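Long-range contacts in surface presentation of antigens protein SpaK (Salmonella typhimurium, PDB 2FM8), which acts as a type III secretion chaperone, storing effectors such as SipA, SopA, SopE and SopE2 in the bacterial cytoplasm in a secretion-competent state: residues L100-H105 with N120-Y125; F83-Q88 with V104-L109. One frame throughout, in Å; residues are numbered along the deposited sequence.

Contact 1: residues L100-H105 with N120-Y125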
loop_
_atom_site.group_PDB
_atom_site.type_symbol
_atom_site.label_atom_id
_atom_site.label_comp_id
_atom_site.label_asym_id
_atom_site.label_seq_id
_atom_site.Cartn_x
_atom_site.Cartn_y
_atom_site.Cartn_z
ATOM N N LEU A 100 4.264 1.721 14.400
ATOM C CA LEU A 100 2.953 1.521 14.989
ATOM C C LEU A 100 2.695 2.701 15.914
ATOM O O LEU A 100 3.538 3.025 16.744
ATOM C CB LEU A 100 2.913 0.220 15.802
ATOM C CG LEU A 100 1.566 -0.121 16.463
ATOM C CD1 LEU A 100 0.522 -0.416 15.351
ATOM C CD2 LEU A 100 1.709 -1.308 17.431
ATOM N N LYS A 101 1.524 3.316 15.800
ATOM C CA LYS A 101 1.273 4.590 16.499
ATOM C C LYS A 101 -0.129 4.585 17.087
ATOM O O LYS A 101 -1.085 4.159 16.424
ATOM C CB LYS A 101 1.321 5.795 15.539
ATOM C CG LYS A 101 2.494 5.885 14.621
ATOM C CD LYS A 101 2.520 7.251 13.874
ATOM C CE LYS A 101 1.455 7.430 12.808
ATOM N NZ LYS A 101 1.546 8.806 12.040
ATOM N N ALA A 102 -0.245 5.110 18.295
ATOM C CA ALA A 102 -1.522 5.346 18.943
ATOM C C ALA A 102 -1.639 6.832 19.283
ATOM O O ALA A 102 -0.793 7.378 20.017
ATOM C CB ALA A 102 -1.609 4.521 20.203
ATOM N N LEU A 103 -2.635 7.492 18.709
ATOM C CA LEU A 103 -3.022 8.811 19.140
ATOM C C LEU A 103 -3.955 8.560 20.293
ATOM O O LEU A 103 -5.085 8.173 20.104
ATOM C CB LEU A 103 -3.739 9.575 18.012
ATOM C CG LEU A 103 -4.310 10.953 18.365
ATOM C CD1 LEU A 103 -3.213 11.853 18.842
ATOM C CD2 LEU A 103 -5.013 11.562 17.177
ATOM N N VAL A 104 -3.470 8.768 21.503
ATOM C CA VAL A 104 -4.202 8.360 22.693
ATOM C C VAL A 104 -5.455 9.217 22.942
ATOM O O VAL A 104 -5.387 10.448 22.946
ATOM C CB VAL A 104 -3.336 8.445 23.937
ATOM C CG1 VAL A 104 -4.090 7.905 25.139
ATOM C CG2 VAL A 104 -2.017 7.677 23.743
ATOM N N HIS A 105 -6.575 8.549 23.204
ATOM C CA HIS A 105 -7.806 9.245 23.504
ATOM C C HIS A 105 -7.662 9.901 24.890
ATOM O O HIS A 105 -7.114 9.286 25.781
ATOM C CB HIS A 105 -8.980 8.263 23.472
ATOM C CG HIS A 105 -10.324 8.932 23.516
ATOM N ND1 HIS A 105 -10.803 9.563 24.643
ATOM C CD2 HIS A 105 -11.274 9.093 22.563
ATOM C CE1 HIS A 105 -11.998 10.071 24.386
ATOM N NE2 HIS A 105 -12.305 9.803 23.130
ATOM N N ASN A 120 0.024 -0.656 28.552
ATOM C CA ASN A 120 0.072 -2.114 28.556
ATOM C C ASN A 120 -0.634 -2.680 27.330
ATOM O O ASN A 120 -0.203 -3.687 26.760
ATOM C CB ASN A 120 -0.552 -2.644 29.839
ATOM C CG ASN A 120 0.373 -2.481 31.039
ATOM O OD1 ASN A 120 1.389 -3.175 31.149
ATOM N ND2 ASN A 120 0.040 -1.561 31.921
ATOM N N GLY A 121 -1.717 -2.016 26.922
ATOM C CA GLY A 121 -2.417 -2.383 25.710
ATOM C C GLY A 121 -1.525 -2.199 24.485
ATOM O O GLY A 121 -1.460 -3.064 23.612
ATOM N N PHE A 122 -0.827 -1.076 24.433
ATOM C CA PHE A 122 0.145 -0.834 23.376
ATOM C C PHE A 122 1.227 -1.893 23.379
ATOM O O PHE A 122 1.577 -2.404 22.340
ATOM C CB PHE A 122 0.773 0.556 23.447
ATOM C CG PHE A 122 1.554 0.909 22.212
ATOM C CD1 PHE A 122 0.952 1.585 21.164
ATOM C CD2 PHE A 122 2.885 0.537 22.079
ATOM C CE1 PHE A 122 1.663 1.879 19.995
ATOM C CE2 PHE A 122 3.602 0.844 20.930
ATOM C CZ PHE A 122 2.984 1.513 19.887
ATOM N N TYR A 123 1.759 -2.221 24.542
ATOM C CA TYR A 123 2.712 -3.337 24.644
ATOM C C TYR A 123 2.194 -4.627 23.986
ATOM O O TYR A 123 2.920 -5.293 23.231
ATOM C CB TYR A 123 3.068 -3.585 26.125
ATOM C CG TYR A 123 4.104 -4.649 26.341
ATOM C CD1 TYR A 123 5.461 -4.340 26.351
ATOM C CD2 TYR A 123 3.736 -5.978 26.512
ATOM C CE1 TYR A 123 6.422 -5.325 26.529
ATOM C CE2 TYR A 123 4.711 -6.986 26.695
ATOM C CZ TYR A 123 6.048 -6.645 26.706
ATOM O OH TYR A 123 7.011 -7.623 26.898
ATOM N N ASN A 124 0.963 -5.019 24.329
ATOM C CA ASN A 124 0.353 -6.191 23.759
ATOM C C ASN A 124 0.347 -6.125 22.210
ATOM O O ASN A 124 0.742 -7.074 21.513
ATOM C CB ASN A 124 -1.109 -6.298 24.213
ATOM C CG ASN A 124 -1.280 -6.876 25.583
ATOM O OD1 ASN A 124 -0.377 -7.448 26.175
ATOM N ND2 ASN A 124 -2.490 -6.733 26.102
ATOM N N TYR A 125 -0.095 -4.998 21.670
ATOM C CA TYR A 125 -0.116 -4.857 20.205
ATOM C C TYR A 125 1.261 -4.797 19.612
ATOM O O TYR A 125 1.485 -5.301 18.520
ATOM C CB TYR A 125 -0.896 -3.634 19.757
ATOM C CG TYR A 125 -2.362 -3.719 20.019
ATOM C CD1 TYR A 125 -3.200 -4.546 19.267
ATOM C CD2 TYR A 125 -2.926 -2.925 20.996
ATOM C CE1 TYR A 125 -4.601 -4.551 19.524
ATOM C CE2 TYR A 125 -4.269 -2.944 21.262
ATOM C CZ TYR A 125 -5.088 -3.747 20.555
ATOM O OH TYR A 125 -6.427 -3.671 20.915
#
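Phe122 extends from its helix and lays one long side of its ring, CD1 through CZ, along Leu100 and Ala102 of the strand. CZ, the far corner of the ring, lies 4.0 Å from CD2 of Leu100, while CD1, nearer the root of the ring, lies 4.0 Å from CB of Ala102. The ring thus runs along one face of the strand and bridges two residues whose side chains both rise toward the helix. It also meets the backbone: Leu100 O sits at the ring edge, in the ring plane, 3.5 Å from CZ of Phe122. Such an edge carries the slightly positive hydrogens of the ring and suits a carbonyl oxygen better than a face would.

The Leu100 side chain comes from the opposite direction. With CG anti to its backbone N (chi1 -179°), it carries CD2 past the ring to the next turn of the helix, where it comes within 4.2 Å of CB of Tyr125. The Tyr125 ring then leads away from the strand, and only the base of this side chain takes part. The small methyl of Ala102 lets the backbone of the strand come close beside the ring, the CA atoms of Ala102 and Phe122 being 7.8 Å apart.

Strand 100-103 and helix 120-125 run nearly antiparallel, at 156°, with their axes 10.2 Å apart, an ordinary spacing for a helix packed on a sheet. Ile54 of the neighbouring strand also touches Phe122, and Leu91 of strand 90-94 touches Leu100, so this patch belongs to the core between helix 112-132 and the antiparallel sheet. No hydrogen bond joins the segments; the contact depends on burial of apolar surface and on the fit of shapes.

Contact 2: residues F83-Q88 with V104-L109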
loop_
_atom_site.group_PDB
_atom_site.type_symbol
_atom_site.label_atom_id
_atom_site.label_comp_id
_atom_site.label_asym_id
_atom_site.label_seq_id
_atom_site.Cartn_x
_atom_site.Cartn_y
_atom_site.Cartn_z
ATOM N N PHE A 83 -8.136 2.418 23.265
ATOM C CA PHE A 83 -7.518 3.611 23.896
ATOM C C PHE A 83 -7.028 4.667 22.881
ATOM O O PHE A 83 -6.497 5.720 23.259
ATOM C CB PHE A 83 -6.405 3.223 24.902
ATOM C CG PHE A 83 -5.293 2.412 24.299
ATOM C CD1 PHE A 83 -4.264 3.027 23.604
ATOM C CD2 PHE A 83 -5.293 1.029 24.393
ATOM C CE1 PHE A 83 -3.251 2.271 23.017
ATOM C CE2 PHE A 83 -4.285 0.275 23.801
ATOM C CZ PHE A 83 -3.267 0.897 23.124
ATOM N N ALA A 84 -7.240 4.391 21.602
ATOM C CA ALA A 84 -6.839 5.281 20.535
ATOM C C ALA A 84 -8.024 6.122 20.051
ATOM O O ALA A 84 -9.177 5.661 20.005
ATOM C CB ALA A 84 -6.255 4.487 19.370
ATOM N N ARG A 85 -7.724 7.358 19.683
ATOM C CA ARG A 85 -8.694 8.189 19.000
ATOM C C ARG A 85 -9.059 7.493 17.718
ATOM O O ARG A 85 -8.195 7.003 17.040
ATOM C CB ARG A 85 -8.095 9.530 18.635
ATOM C CG ARG A 85 -8.127 10.493 19.704
ATOM C CD ARG A 85 -8.101 11.848 19.111
ATOM N NE ARG A 85 -7.868 12.872 20.128
ATOM C CZ ARG A 85 -8.826 13.498 20.811
ATOM N NH1 ARG A 85 -10.109 13.193 20.644
ATOM N NH2 ARG A 85 -8.486 14.428 21.694
ATOM N N GLY A 86 -10.340 7.432 17.403
ATOM C CA GLY A 86 -10.792 6.748 16.203
ATOM C C GLY A 86 -10.930 5.249 16.371
ATOM O O GLY A 86 -11.380 4.579 15.451
ATOM N N GLY A 87 -10.553 4.720 17.535
ATOM C CA GLY A 87 -10.699 3.293 17.814
ATOM C C GLY A 87 -9.734 2.399 17.048
ATOM O O GLY A 87 -9.969 1.202 16.914
ATOM N N GLN A 88 -8.624 2.979 16.587
ATOM C CA GLN A 88 -7.715 2.284 15.732
ATOM C C GLN A 88 -6.269 2.780 15.821
ATOM O O GLN A 88 -6.006 3.978 15.815
ATOM C CB GLN A 88 -8.222 2.391 14.279
ATOM C CG GLN A 88 -8.138 1.121 13.541
ATOM C CD GLN A 88 -8.835 1.153 12.192
ATOM O OE1 GLN A 88 -9.940 0.616 12.037
ATOM N NE2 GLN A 88 -8.166 1.727 11.195
ATOM N N VAL A 104 -3.470 8.768 21.503
ATOM C CA VAL A 104 -4.202 8.360 22.693
ATOM C C VAL A 104 -5.455 9.217 22.942
ATOM O O VAL A 104 -5.387 10.448 22.946
ATOM C CB VAL A 104 -3.336 8.445 23.937
ATOM C CG1 VAL A 104 -4.090 7.905 25.139
ATOM C CG2 VAL A 104 -2.017 7.677 23.743
ATOM N N HIS A 105 -6.575 8.549 23.204
ATOM C CA HIS A 105 -7.806 9.245 23.504
ATOM C C HIS A 105 -7.662 9.901 24.890
ATOM O O HIS A 105 -7.114 9.286 25.781
ATOM C CB HIS A 105 -8.980 8.263 23.472
ATOM C CG HIS A 105 -10.324 8.932 23.516
ATOM N ND1 HIS A 105 -10.803 9.563 24.643
ATOM C CD2 HIS A 105 -11.274 9.093 22.563
ATOM C CE1 HIS A 105 -11.998 10.071 24.386
ATOM N NE2 HIS A 105 -12.305 9.803 23.130
ATOM N N PRO A 106 -8.120 11.162 25.064
ATOM C CA PRO A 106 -8.029 11.822 26.381
ATOM C C PRO A 106 -8.663 11.089 27.579
ATOM O O PRO A 106 -8.211 11.272 28.695
ATOM C CB PRO A 106 -8.709 13.180 26.149
ATOM C CG PRO A 106 -8.659 13.395 24.702
ATOM C CD PRO A 106 -8.695 12.055 24.048
ATOM N N ASP A 107 -9.684 10.264 27.348
ATOM C CA ASP A 107 -10.231 9.364 28.378
ATOM C C ASP A 107 -9.149 8.532 29.032
ATOM O O ASP A 107 -9.319 8.096 30.162
ATOM C CB ASP A 107 -11.216 8.363 27.769
ATOM C CG ASP A 107 -12.536 8.986 27.387
ATOM O OD1 ASP A 107 -12.775 10.167 27.685
ATOM O OD2 ASP A 107 -13.332 8.276 26.782
ATOM N N PHE A 108 -8.061 8.259 28.319
ATOM C CA PHE A 108 -6.959 7.470 28.896
ATOM C C PHE A 108 -5.805 8.304 29.402
ATOM O O PHE A 108 -4.716 7.794 29.665
ATOM C CB PHE A 108 -6.516 6.418 27.881
ATOM C CG PHE A 108 -7.534 5.347 27.694
ATOM C CD1 PHE A 108 -7.501 4.211 28.479
ATOM C CD2 PHE A 108 -8.575 5.511 26.779
ATOM C CE1 PHE A 108 -8.469 3.226 28.330
ATOM C CE2 PHE A 108 -9.558 4.541 26.623
ATOM C CZ PHE A 108 -9.507 3.393 27.385
ATOM N N LEU A 109 -6.058 9.590 29.606
ATOM C CA LEU A 109 -5.023 10.515 30.062
ATOM C C LEU A 109 -5.347 11.119 31.430
ATOM O O LEU A 109 -4.591 11.948 31.898
ATOM C CB LEU A 109 -4.821 11.642 29.023
ATOM C CG LEU A 109 -4.371 11.171 27.627
ATOM C CD1 LEU A 109 -4.434 12.265 26.588
ATOM C CD2 LEU A 109 -2.949 10.626 27.730
#
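This is a loop-to-loop contact at one end of the sheet, made where the chain approaches strand 90-94 and where it leaves strand 97-103 for helix 112-132. Its backbone link is a single beta bridge between Ala84 and Val104, with a nearly straight hydrogen bond of 2.8 Å from His105 N to Phe83 O.

On one side of this link, Phe83 sets its CB squarely over the face of the Phe108 ring, a CH-pi contact 3.6 Å from the ring centroid. Because chi1 of Phe83 is 58°, its own ring turns off toward Ala118 and Phe122 of helix 112-132, and only the root of the residue, CA and CB, lies against the Phe108 face. Lys114 adds a cation-pi contact to Phe108.

Farther along, Arg85 stretches its chain past CB of His105 and brings its guanidinium over Pro106, whose CD stands 3.3 Å above the guanidinium plane, near its rim. The rigid proline ring offers CH groups to that flat cation. His105 ND1, unprotonated, accepts the Asp107 N-H in the imidazole plane. Thus one backbone hydrogen bond supplies the polar link, and most of the rest is CH groups on the flat faces of Phe108 and the Arg85 guanidinium.

Overall arrangement
Strand 97-103 and the turn that follows it connect the two contacts, which share Val104 and His105 and have centres about 9 Å apart. Contact 1 lies about 4 Å from the centre of the chain, contact 2 about 12 Å. Phe83 joins them: its ring, turned away from 104-109, packs on the helix of contact 1, with CZ 3.4 Å from Phe122 N. A probable hydrogen bond of 2.8 Å from Arg85 N to Leu103 O extends the backbone pairing. Leu103, which takes no part in contact 1, packs on Gly86 of the second subunit, and Arg85 lies close to Arg85 of that subunit. Lys101, Asn120 and Tyr123, on the segments of contact 1, touch another protein's chain.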